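Protein-glutamine gamma-glutamyltransferase 2 (Pagrus major, PDB 1G0D) probably catalyses calcium-dependent cross-linking of proteins, joining glutamine side chains to lysines or to other primary amines. Local coordinates at residues I33-Q38 against N135-D140; A595-P600 against V679-K684; V619-G624 against L662-S667. All blocks are in the same frame, centred on the assembly; numbering follows the deposited sequence.

Interaction 1: residues I33-Q38 against N135-D140; sequences IVRRGQ and NPWCRD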
loop_
_atom_site.group_PDB
_atom_site.type_symbol
_atom_site.label_atom_id
_atom_site.label_comp_id
_atom_site.label_asym_id
_atom_site.label_seq_id
_atom_site.Cartn_x
_atom_site.Cartn_y
_atom_site.Cartn_z
ATOM N N ILE A 33 -25.001 -0.269 8.325
ATOM C CA ILE A 33 -23.614 -0.728 8.370
ATOM C C ILE A 33 -23.089 -0.294 9.751
ATOM O O ILE A 33 -22.890 0.883 10.038
ATOM C CB ILE A 33 -22.792 -0.099 7.276
ATOM C CG1 ILE A 33 -23.504 -0.282 5.939
ATOM C CG2 ILE A 33 -21.419 -0.716 7.308
ATOM C CD1 ILE A 33 -22.970 0.562 4.832
ATOM N N VAL A 34 -22.835 -1.288 10.577
ATOM C CA VAL A 34 -22.464 -1.120 11.969
ATOM C C VAL A 34 -21.030 -1.575 12.333
ATOM O O VAL A 34 -20.449 -2.332 11.588
ATOM C CB VAL A 34 -23.591 -1.915 12.699
ATOM C CG1 VAL A 34 -23.039 -2.953 13.678
ATOM C CG2 VAL A 34 -24.607 -0.933 13.254
ATOM N N ARG A 35 -20.445 -1.108 13.441
ATOM C CA ARG A 35 -19.099 -1.570 13.875
ATOM C C ARG A 35 -19.287 -2.374 15.190
ATOM O O ARG A 35 -20.212 -2.094 15.944
ATOM C CB ARG A 35 -18.152 -0.386 14.086
ATOM C CG ARG A 35 -18.027 0.486 12.846
ATOM C CD ARG A 35 -16.806 1.383 12.872
ATOM N NE ARG A 35 -16.667 2.135 11.624
ATOM C CZ ARG A 35 -15.764 1.897 10.653
ATOM N NH1 ARG A 35 -14.894 0.895 10.732
ATOM N NH2 ARG A 35 -15.709 2.700 9.596
ATOM N N ARG A 36 -18.440 -3.369 15.460
ATOM C CA ARG A 36 -18.585 -4.233 16.648
ATOM C C ARG A 36 -18.266 -3.673 18.018
ATOM O O ARG A 36 -17.463 -2.774 18.155
ATOM C CB ARG A 36 -17.781 -5.524 16.463
ATOM C CG ARG A 36 -16.314 -5.370 16.618
ATOM C CD ARG A 36 -15.544 -6.517 15.932
ATOM N NE ARG A 36 -14.128 -6.545 16.343
ATOM C CZ ARG A 36 -13.321 -7.601 16.225
ATOM N NH1 ARG A 36 -13.766 -8.730 15.706
ATOM N NH2 ARG A 36 -12.079 -7.554 16.691
ATOM N N GLY A 37 -18.903 -4.224 19.039
ATOM C CA GLY A 37 -18.655 -3.770 20.392
ATOM C C GLY A 37 -19.400 -2.499 20.753
ATOM O O GLY A 37 -19.300 -2.022 21.883
ATOM N N GLN A 38 -20.150 -1.960 19.788
ATOM C CA GLN A 38 -20.930 -0.725 19.933
ATOM C C GLN A 38 -22.407 -1.041 19.621
ATOM O O GLN A 38 -22.733 -1.595 18.574
ATOM C CB GLN A 38 -20.380 0.313 18.955
ATOM C CG GLN A 38 -20.971 1.690 19.078
ATOM C CD GLN A 38 -20.395 2.665 18.068
ATOM O OE1 GLN A 38 -19.207 2.606 17.763
ATOM N NE2 GLN A 38 -21.240 3.568 17.537
ATOM N N ASN A 135 -13.925 -2.383 14.997
ATOM C CA ASN A 135 -14.158 -1.139 15.725
ATOM C C ASN A 135 -12.953 -0.672 16.518
ATOM O O ASN A 135 -12.843 -0.981 17.703
ATOM C CB ASN A 135 -15.299 -1.341 16.707
ATOM C CG ASN A 135 -15.992 -0.067 17.036
ATOM O OD1 ASN A 135 -15.488 1.009 16.725
ATOM N ND2 ASN A 135 -17.158 -0.155 17.661
ATOM N N PRO A 136 -12.021 0.065 15.881
ATOM C CA PRO A 136 -10.842 0.549 16.604
ATOM C C PRO A 136 -11.135 1.667 17.593
ATOM O O PRO A 136 -10.224 2.138 18.258
ATOM C CB PRO A 136 -9.883 1.015 15.502
ATOM C CG PRO A 136 -10.673 1.134 14.293
ATOM C CD PRO A 136 -11.987 0.419 14.459
ATOM N N TRP A 137 -12.389 2.111 17.678
ATOM C CA TRP A 137 -12.736 3.148 18.633
ATOM C C TRP A 137 -13.313 2.538 19.898
ATOM O O TRP A 137 -13.510 3.242 20.879
ATOM C CB TRP A 137 -13.776 4.069 18.073
ATOM C CG TRP A 137 -13.294 4.908 17.004
ATOM C CD1 TRP A 137 -12.676 6.107 17.128
ATOM C CD2 TRP A 137 -13.389 4.635 15.606
ATOM N NE1 TRP A 137 -12.367 6.615 15.877
ATOM C CE2 TRP A 137 -12.790 5.730 14.926
ATOM C CE3 TRP A 137 -13.920 3.568 14.855
ATOM C CZ2 TRP A 137 -12.704 5.788 13.518
ATOM C CZ3 TRP A 137 -13.825 3.629 13.445
ATOM C CH2 TRP A 137 -13.219 4.733 12.803
ATOM N N CYS A 138 -13.625 1.243 19.859
ATOM C CA CYS A 138 -14.179 0.536 21.004
ATOM C C CYS A 138 -13.049 -0.082 21.813
ATOM O O CYS A 138 -12.337 -0.946 21.331
ATOM C CB CYS A 138 -15.099 -0.555 20.522
ATOM S SG CYS A 138 -15.439 -1.728 21.800
ATOM N N ARG A 139 -12.908 0.330 23.064
ATOM C CA ARG A 139 -11.792 -0.129 23.881
ATOM C C ARG A 139 -11.599 -1.570 24.113
ATOM O O ARG A 139 -10.513 -1.952 24.505
ATOM C CB ARG A 139 -11.798 0.551 25.222
ATOM C CG ARG A 139 -13.158 0.758 25.724
ATOM C CD ARG A 139 -13.109 0.834 27.190
ATOM N NE ARG A 139 -12.430 -0.313 27.749
ATOM C CZ ARG A 139 -11.274 -0.226 28.403
ATOM N NH1 ARG A 139 -10.679 0.971 28.562
ATOM N NH2 ARG A 139 -10.738 -1.333 28.923
ATOM N N ASP A 140 -12.610 -2.388 23.886
ATOM C CA ASP A 140 -12.414 -3.806 24.086
ATOM C C ASP A 140 -12.076 -4.535 22.797
ATOM O O ASP A 140 -11.797 -5.737 22.810
ATOM C CB ASP A 140 -13.653 -4.409 24.660
ATOM C CG ASP A 140 -13.909 -3.934 26.032
ATOM O OD1 ASP A 140 -15.079 -3.995 26.432
ATOM O OD2 ASP A 140 -12.953 -3.494 26.707
HETATM O O HOH W 1 -17.180 3.255 16.157
#
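Two beta turns face each other where parallel strands 33-35 and 121-133 leave a sheet of the N-terminal domain: a type II turn from Arg-35 to Gln-38, and a type I turn from Asn-135 to Cys-138. Asn-135 carries the contact. With CG anti to the backbone N (chi1 -155°), its amide reaches across, and ND2 donates to Arg-36 O at 2.7 Å, the acceptor lying in the amide plane of Asn-135 but the donor standing above the plane of the carbonyl. A weak second bond runs from Asn-135 ND2 to Gln-38 OE1 at 3.4 Å. One water donates to both Gln-38 OE1 and Asn-135 OD1, while Trp-137 N gives OD1 a weak bond, in the pattern of an Asx turn. Gln-38 NE2 is hydrogen-bonded to Ala-21 O. Exchanging Asn-135 for a leucine would probably leave Arg-36 O without this donor and the bridging water without one of its acceptors. Beside the amide, Trp-137 CZ3 lies over one face of the Arg-35 guanidinium, 3.7 Å from NE, the two planes 71° apart; Arg-35 NE and NH2 donate to His-22 O and Arg-23 O. Gly-37 holds a positive phi (80°), and a beta carbon there would run into Cys-138 SG. That glycine occupies the third position of its turn, a classic place for it in a type II beta turn.

Interaction 2: residues A595-P600 against V679-K684; sequences AVVWEP and VVVHKK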
loop_
_atom_site.group_PDB
_atom_site.type_symbol
_atom_site.label_atom_id
_atom_site.label_comp_id
_atom_site.label_asym_id
_atom_site.label_seq_id
_atom_site.Cartn_x
_atom_site.Cartn_y
_atom_site.Cartn_z
ATOM N N ALA A 595 -16.783 24.939 -5.231
ATOM C CA ALA A 595 -17.312 23.630 -5.558
ATOM C C ALA A 595 -18.412 23.317 -4.594
ATOM O O ALA A 595 -18.274 23.568 -3.404
ATOM C CB ALA A 595 -16.233 22.587 -5.451
ATOM N N VAL A 596 -19.500 22.753 -5.115
ATOM C CA VAL A 596 -20.661 22.395 -4.318
ATOM C C VAL A 596 -21.165 21.019 -4.694
ATOM O O VAL A 596 -21.187 20.722 -5.874
ATOM C CB VAL A 596 -21.791 23.375 -4.578
ATOM C CG1 VAL A 596 -23.083 22.852 -3.924
ATOM C CG2 VAL A 596 -21.389 24.735 -4.047
ATOM N N VAL A 597 -21.576 20.205 -3.704
ATOM C CA VAL A 597 -22.071 18.839 -3.951
ATOM C C VAL A 597 -23.202 18.811 -4.947
ATOM O O VAL A 597 -24.113 19.652 -4.887
ATOM C CB VAL A 597 -22.619 18.150 -2.700
ATOM C CG1 VAL A 597 -22.191 16.690 -2.700
ATOM C CG2 VAL A 597 -22.162 18.862 -1.467
ATOM N N TRP A 598 -23.143 17.834 -5.853
ATOM C CA TRP A 598 -24.152 17.668 -6.886
ATOM C C TRP A 598 -24.335 18.877 -7.776
ATOM O O TRP A 598 -25.383 19.034 -8.380
ATOM C CB TRP A 598 -25.466 17.338 -6.240
ATOM C CG TRP A 598 -25.352 16.151 -5.395
ATOM C CD1 TRP A 598 -25.722 16.042 -4.099
ATOM C CD2 TRP A 598 -24.907 14.850 -5.800
ATOM N NE1 TRP A 598 -25.545 14.752 -3.659
ATOM C CE2 TRP A 598 -25.047 13.997 -4.682
ATOM C CE3 TRP A 598 -24.407 14.323 -6.996
ATOM C CZ2 TRP A 598 -24.707 12.639 -4.722
ATOM C CZ3 TRP A 598 -24.065 12.966 -7.037
ATOM C CH2 TRP A 598 -24.221 12.141 -5.901
ATOM N N GLU A 599 -23.320 19.729 -7.829
ATOM C CA GLU A 599 -23.323 20.934 -8.636
ATOM C C GLU A 599 -22.214 20.742 -9.677
ATOM O O GLU A 599 -21.032 20.557 -9.341
ATOM C CB GLU A 599 -22.983 22.141 -7.754
ATOM C CG GLU A 599 -23.744 23.422 -8.010
ATOM C CD GLU A 599 -24.785 23.674 -6.941
ATOM O OE1 GLU A 599 -25.748 22.873 -6.857
ATOM O OE2 GLU A 599 -24.645 24.665 -6.186
ATOM N N PRO A 600 -22.588 20.741 -10.957
ATOM C CA PRO A 600 -21.660 20.574 -12.072
ATOM C C PRO A 600 -20.494 21.534 -12.088
ATOM O O PRO A 600 -20.689 22.745 -12.043
ATOM C CB PRO A 600 -22.556 20.760 -13.290
ATOM C CG PRO A 600 -23.907 20.287 -12.815
ATOM C CD PRO A 600 -23.983 20.825 -11.421
ATOM N N VAL A 679 -9.507 20.184 -3.698
ATOM C CA VAL A 679 -10.749 20.883 -3.960
ATOM C C VAL A 679 -11.683 20.730 -2.742
ATOM O O VAL A 679 -12.067 19.603 -2.407
ATOM C CB VAL A 679 -11.456 20.300 -5.247
ATOM C CG1 VAL A 679 -12.705 21.103 -5.549
ATOM C CG2 VAL A 679 -10.514 20.364 -6.438
ATOM N N VAL A 680 -12.028 21.844 -2.074
ATOM C CA VAL A 680 -12.951 21.789 -0.934
ATOM C C VAL A 680 -14.427 21.780 -1.414
ATOM O O VAL A 680 -14.921 22.770 -1.966
ATOM C CB VAL A 680 -12.712 22.972 0.016
ATOM C CG1 VAL A 680 -13.517 22.804 1.277
ATOM C CG2 VAL A 680 -11.257 23.051 0.381
ATOM N N VAL A 681 -15.114 20.648 -1.234
ATOM C CA VAL A 681 -16.504 20.527 -1.664
ATOM C C VAL A 681 -17.465 20.994 -0.561
ATOM O O VAL A 681 -17.475 20.492 0.572
ATOM C CB VAL A 681 -16.822 19.073 -2.097
ATOM C CG1 VAL A 681 -18.277 18.936 -2.477
ATOM C CG2 VAL A 681 -15.955 18.678 -3.276
ATOM N N HIS A 682 -18.274 21.988 -0.911
ATOM C CA HIS A 682 -19.204 22.580 0.023
ATOM C C HIS A 682 -20.610 22.112 -0.127
ATOM O O HIS A 682 -20.996 21.370 -1.031
ATOM C CB HIS A 682 -19.286 24.102 -0.146
ATOM C CG HIS A 682 -18.003 24.827 0.072
ATOM N ND1 HIS A 682 -17.512 25.123 1.329
ATOM C CD2 HIS A 682 -17.095 25.311 -0.809
ATOM C CE1 HIS A 682 -16.356 25.754 1.215
ATOM N NE2 HIS A 682 -16.080 25.883 -0.074
ATOM N N LYS A 683 -21.350 22.660 0.813
ATOM C CA LYS A 683 -22.761 22.572 0.972
ATOM C C LYS A 683 -23.345 22.036 2.217
ATOM O O LYS A 683 -23.721 20.873 2.330
ATOM C CB LYS A 683 -23.427 21.966 -0.219
ATOM C CG LYS A 683 -24.098 23.079 -0.946
ATOM C CD LYS A 683 -25.542 23.117 -0.600
ATOM C CE LYS A 683 -26.208 21.862 -1.120
ATOM N NZ LYS A 683 -27.059 21.322 -0.052
ATOM N N LYS A 684 -23.437 23.011 3.116
ATOM C CA LYS A 684 -24.008 23.001 4.456
ATOM C C LYS A 684 -25.483 22.521 4.378
ATOM O O LYS A 684 -25.759 21.375 4.831
ATOM C CB LYS A 684 -23.964 24.447 5.012
ATOM C CG LYS A 684 -22.626 25.271 4.833
ATOM C CD LYS A 684 -22.015 25.422 3.389
ATOM C CE LYS A 684 -20.472 25.263 3.390
ATOM N NZ LYS A 684 -20.014 24.042 4.130
#
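Short strand 595-596 runs parallel to the last strand of the chain, with Val-596 opposite His-682 (CA to CA 4.6 Å) and the backbone of His-682 bonded to the residues on both sides of Val-596, as expected of a parallel bridge. His-682 N donates to Ala-595 O at 3.0 Å, a fairly straight bond (162°) whose donor stands above the carbonyl plane. The return bond, from Val-597 N to His-682 O, is also 3.0 Å long, but that oxygen sits too close to Val-597 CG2 in the model, so its place is less certain. The approach of Lys-683 to Val-596 is likewise too close to be trusted. On the buried face, the methyl of Ala-595 packs against Val-679 CG1 at 3.8 Å and touches Val-680 O at 3.7 Å. Val-681 CG1, set opposite the backbone N of its own residue (chi1 177°), comes up beside Val-597 N at 3.7 Å. The other face is more open and carries Val-596 and His-682. The imidazole of His-682 turns its edge toward Ala-595 O, with CD2 3.3 Å from that oxygen, and also touches Lys-594. Beyond Val-596 the chain swings away through a type II turn from Val-596 to Glu-599, within which Val-597 CG1 lies over one face of the Trp-598 ring. Within the C-terminal Ig-like domain, 595-596 is an outermost strand of its sheet. Strand 673-682 lies between it and antiparallel strand 659-666; Val-679 bonds through its backbone to Arg-659 of that strand and Val-681 to Gly-657 just before it, and Val-681 packs on Leu-627 while Val-679 meets Val-591.

Interaction 3: residues V619-G624 against L662-S667; sequences VFTLEG and LVDFDS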
loop_
_atom_site.group_PDB
_atom_site.type_symbol
_atom_site.label_atom_id
_atom_site.label_comp_id
_atom_site.label_asym_id
_atom_site.label_seq_id
_atom_site.Cartn_x
_atom_site.Cartn_y
_atom_site.Cartn_z
ATOM N N VAL A 619 -3.832 9.997 -23.233
ATOM C CA VAL A 619 -5.052 9.760 -22.439
ATOM C C VAL A 619 -4.863 10.375 -21.065
ATOM O O VAL A 619 -3.822 10.148 -20.429
ATOM C CB VAL A 619 -5.299 8.327 -22.021
ATOM C CG1 VAL A 619 -6.693 7.979 -22.309
ATOM C CG2 VAL A 619 -4.278 7.408 -22.573
ATOM N N PHE A 620 -5.871 11.101 -20.593
ATOM C CA PHE A 620 -5.833 11.677 -19.263
ATOM C C PHE A 620 -6.877 10.824 -18.534
ATOM O O PHE A 620 -7.918 10.510 -19.117
ATOM C CB PHE A 620 -6.296 13.134 -19.302
ATOM C CG PHE A 620 -5.267 14.097 -19.813
ATOM C CD1 PHE A 620 -4.305 14.614 -18.966
ATOM C CD2 PHE A 620 -5.256 14.481 -21.144
ATOM C CE1 PHE A 620 -3.329 15.515 -19.444
ATOM C CE2 PHE A 620 -4.297 15.373 -21.634
ATOM C CZ PHE A 620 -3.334 15.886 -20.784
ATOM N N THR A 621 -6.599 10.408 -17.299
ATOM C CA THR A 621 -7.574 9.632 -16.512
ATOM C C THR A 621 -7.767 10.403 -15.230
ATOM O O THR A 621 -6.783 10.725 -14.573
ATOM C CB THR A 621 -7.056 8.262 -16.127
ATOM O OG1 THR A 621 -6.496 7.622 -17.284
ATOM C CG2 THR A 621 -8.181 7.431 -15.523
ATOM N N LEU A 622 -9.012 10.709 -14.862
ATOM C CA LEU A 622 -9.259 11.496 -13.652
ATOM C C LEU A 622 -10.091 10.769 -12.609
ATOM O O LEU A 622 -11.019 10.048 -12.946
ATOM C CB LEU A 622 -9.991 12.797 -13.985
ATOM C CG LEU A 622 -9.667 13.846 -15.050
ATOM C CD1 LEU A 622 -9.446 15.172 -14.367
ATOM C CD2 LEU A 622 -8.480 13.478 -15.844
ATOM N N GLU A 623 -9.763 10.954 -11.334
ATOM C CA GLU A 623 -10.540 10.328 -10.279
ATOM C C GLU A 623 -10.322 11.012 -8.940
ATOM O O GLU A 623 -9.320 11.698 -8.734
ATOM C CB GLU A 623 -10.174 8.868 -10.156
ATOM C CG GLU A 623 -9.002 8.662 -9.266
ATOM C CD GLU A 623 -8.844 7.226 -8.876
ATOM O OE1 GLU A 623 -9.827 6.630 -8.382
ATOM O OE2 GLU A 623 -7.735 6.691 -9.078
ATOM N N GLY A 624 -11.272 10.812 -8.030
ATOM C CA GLY A 624 -11.159 11.387 -6.704
ATOM C C GLY A 624 -12.216 10.804 -5.786
ATOM O O GLY A 624 -13.377 10.752 -6.181
ATOM N N LEU A 662 -7.155 13.490 -8.566
ATOM C CA LEU A 662 -5.955 12.826 -9.089
ATOM C C LEU A 662 -5.999 12.630 -10.610
ATOM O O LEU A 662 -7.040 12.322 -11.198
ATOM C CB LEU A 662 -5.759 11.461 -8.407
ATOM C CG LEU A 662 -5.292 11.381 -6.954
ATOM C CD1 LEU A 662 -6.194 12.162 -6.020
ATOM C CD2 LEU A 662 -5.334 9.949 -6.555
ATOM N N VAL A 663 -4.856 12.838 -11.251
ATOM C CA VAL A 663 -4.779 12.681 -12.683
ATOM C C VAL A 663 -3.476 12.033 -13.167
ATOM O O VAL A 663 -2.366 12.316 -12.680
ATOM C CB VAL A 663 -4.974 14.053 -13.381
ATOM C CG1 VAL A 663 -4.946 13.886 -14.874
ATOM C CG2 VAL A 663 -6.293 14.653 -12.960
ATOM N N ASP A 664 -3.664 11.137 -14.132
ATOM C CA ASP A 664 -2.600 10.422 -14.795
ATOM C C ASP A 664 -2.614 10.688 -16.321
ATOM O O ASP A 664 -3.670 10.809 -16.943
ATOM C CB ASP A 664 -2.772 8.931 -14.541
ATOM C CG ASP A 664 -1.864 8.093 -15.405
ATOM O OD1 ASP A 664 -0.670 7.935 -15.049
ATOM O OD2 ASP A 664 -2.339 7.602 -16.454
ATOM N N PHE A 665 -1.432 10.803 -16.917
ATOM C CA PHE A 665 -1.309 10.980 -18.372
ATOM C C PHE A 665 -0.317 9.983 -18.970
ATOM O O PHE A 665 0.837 9.875 -18.515
ATOM C CB PHE A 665 -0.854 12.407 -18.760
ATOM C CG PHE A 665 -0.528 12.564 -20.242
ATOM C CD1 PHE A 665 -1.532 12.834 -21.179
ATOM C CD2 PHE A 665 0.775 12.377 -20.709
ATOM C CE1 PHE A 665 -1.234 12.903 -22.563
ATOM C CE2 PHE A 665 1.069 12.447 -22.077
ATOM C CZ PHE A 665 0.066 12.706 -23.001
ATOM N N ASP A 666 -0.775 9.249 -19.983
ATOM C CA ASP A 666 0.093 8.304 -20.681
ATOM C C ASP A 666 0.082 8.530 -22.192
ATOM O O ASP A 666 -0.925 8.950 -22.783
ATOM C CB ASP A 666 -0.271 6.844 -20.387
ATOM C CG ASP A 666 0.855 5.878 -20.780
ATOM O OD1 ASP A 666 0.541 4.788 -21.301
ATOM O OD2 ASP A 666 2.049 6.209 -20.567
ATOM N N SER A 667 1.221 8.237 -22.807
ATOM C CA SER A 667 1.375 8.423 -24.229
ATOM C C SER A 667 2.431 7.428 -24.621
ATOM O O SER A 667 3.047 6.829 -23.738
ATOM C CB SER A 667 1.887 9.829 -24.492
ATOM O OG SER A 667 3.140 9.988 -23.849
#
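This is an antiparallel strand pair inside the C-terminal Ig-like beta-sandwich domain, where strand 619-624 lies between 659-666 and 628-634. The axes of strands 619-624 and 662-666 approach to 4.7 Å, their directions 164° apart. Val-619 with Asp-666, Thr-621 with Asp-664 and Glu-623 with Leu-662 are hydrogen-bonded pairs, each joined by two N-H to C=O bonds, so six bonds tie the ladder; the shortest is Leu-662 N to Glu-623 O at 2.8 Å. Phe-620 with Phe-665 and Leu-622 with Val-663 are the non-hydrogen-bonded pairs between them, where CA-H...O contacts fill in, such as Phe-620 CA to Asp-664 O at 3.3 Å. Side chains of these two pairs share the apolar face, which packs on Val-645, Val-647 and Leu-649 of strand 644-651. The opposite face bears Val-619, Thr-621 and Leu-662 beside three acids, and meets the loop around Arg-248: Asp-664 forms salt bridges with Arg-248 and Lys-674, Asp-666 OD2 is hydrogen-bonded to Tyr-247 OH and salt-bridged to Lys-671, and Glu-623 is hydrogen-bonded to Thr-250. Through Tyr-247, Arg-248 and Thr-250 these carboxylates tie the Ig-like domain to an earlier loop, while Lys-671 and Lys-674 belong to the domain itself. On the apolar face, Leu-622 and Val-663 lie side by side and point the same way, with CD1 of Leu-622 3.5 Å from CG2 of Val-663. Val-663 CG1 comes to the edge of the Phe-620 ring, 4.2 Å from CD1. Phe-665, its CG trans to the main-chain nitrogen (chi1 172°), meets Phe-620 obliquely, planes 48° apart, and puts CD1 over the centre of the Phe-620 ring, 3.6 Å from CZ.

Interactions 2 and 3 belong to one sheet of the C-terminal Ig-like domain, their centres about 22 Å apart; strands 659-666 and 673-682 are neighbours there, and interaction 3 is nested within the loop closed by interaction 2. Interaction 1 stands apart, where the N-terminal sheet gives way to the loop before helix 148-156, its centre about 31 Å from that of interaction 2 and 37 Å from that of interaction 3. Interaction 3 is buried, with a regular ladder, an aromatic and aliphatic face, and charged pairs behind. Interaction 2 is a partly buried edge with short parallel pairing and small aliphatic contacts. Interaction 1, also partly buried, depends instead on a side-chain amide and a water linking two turns.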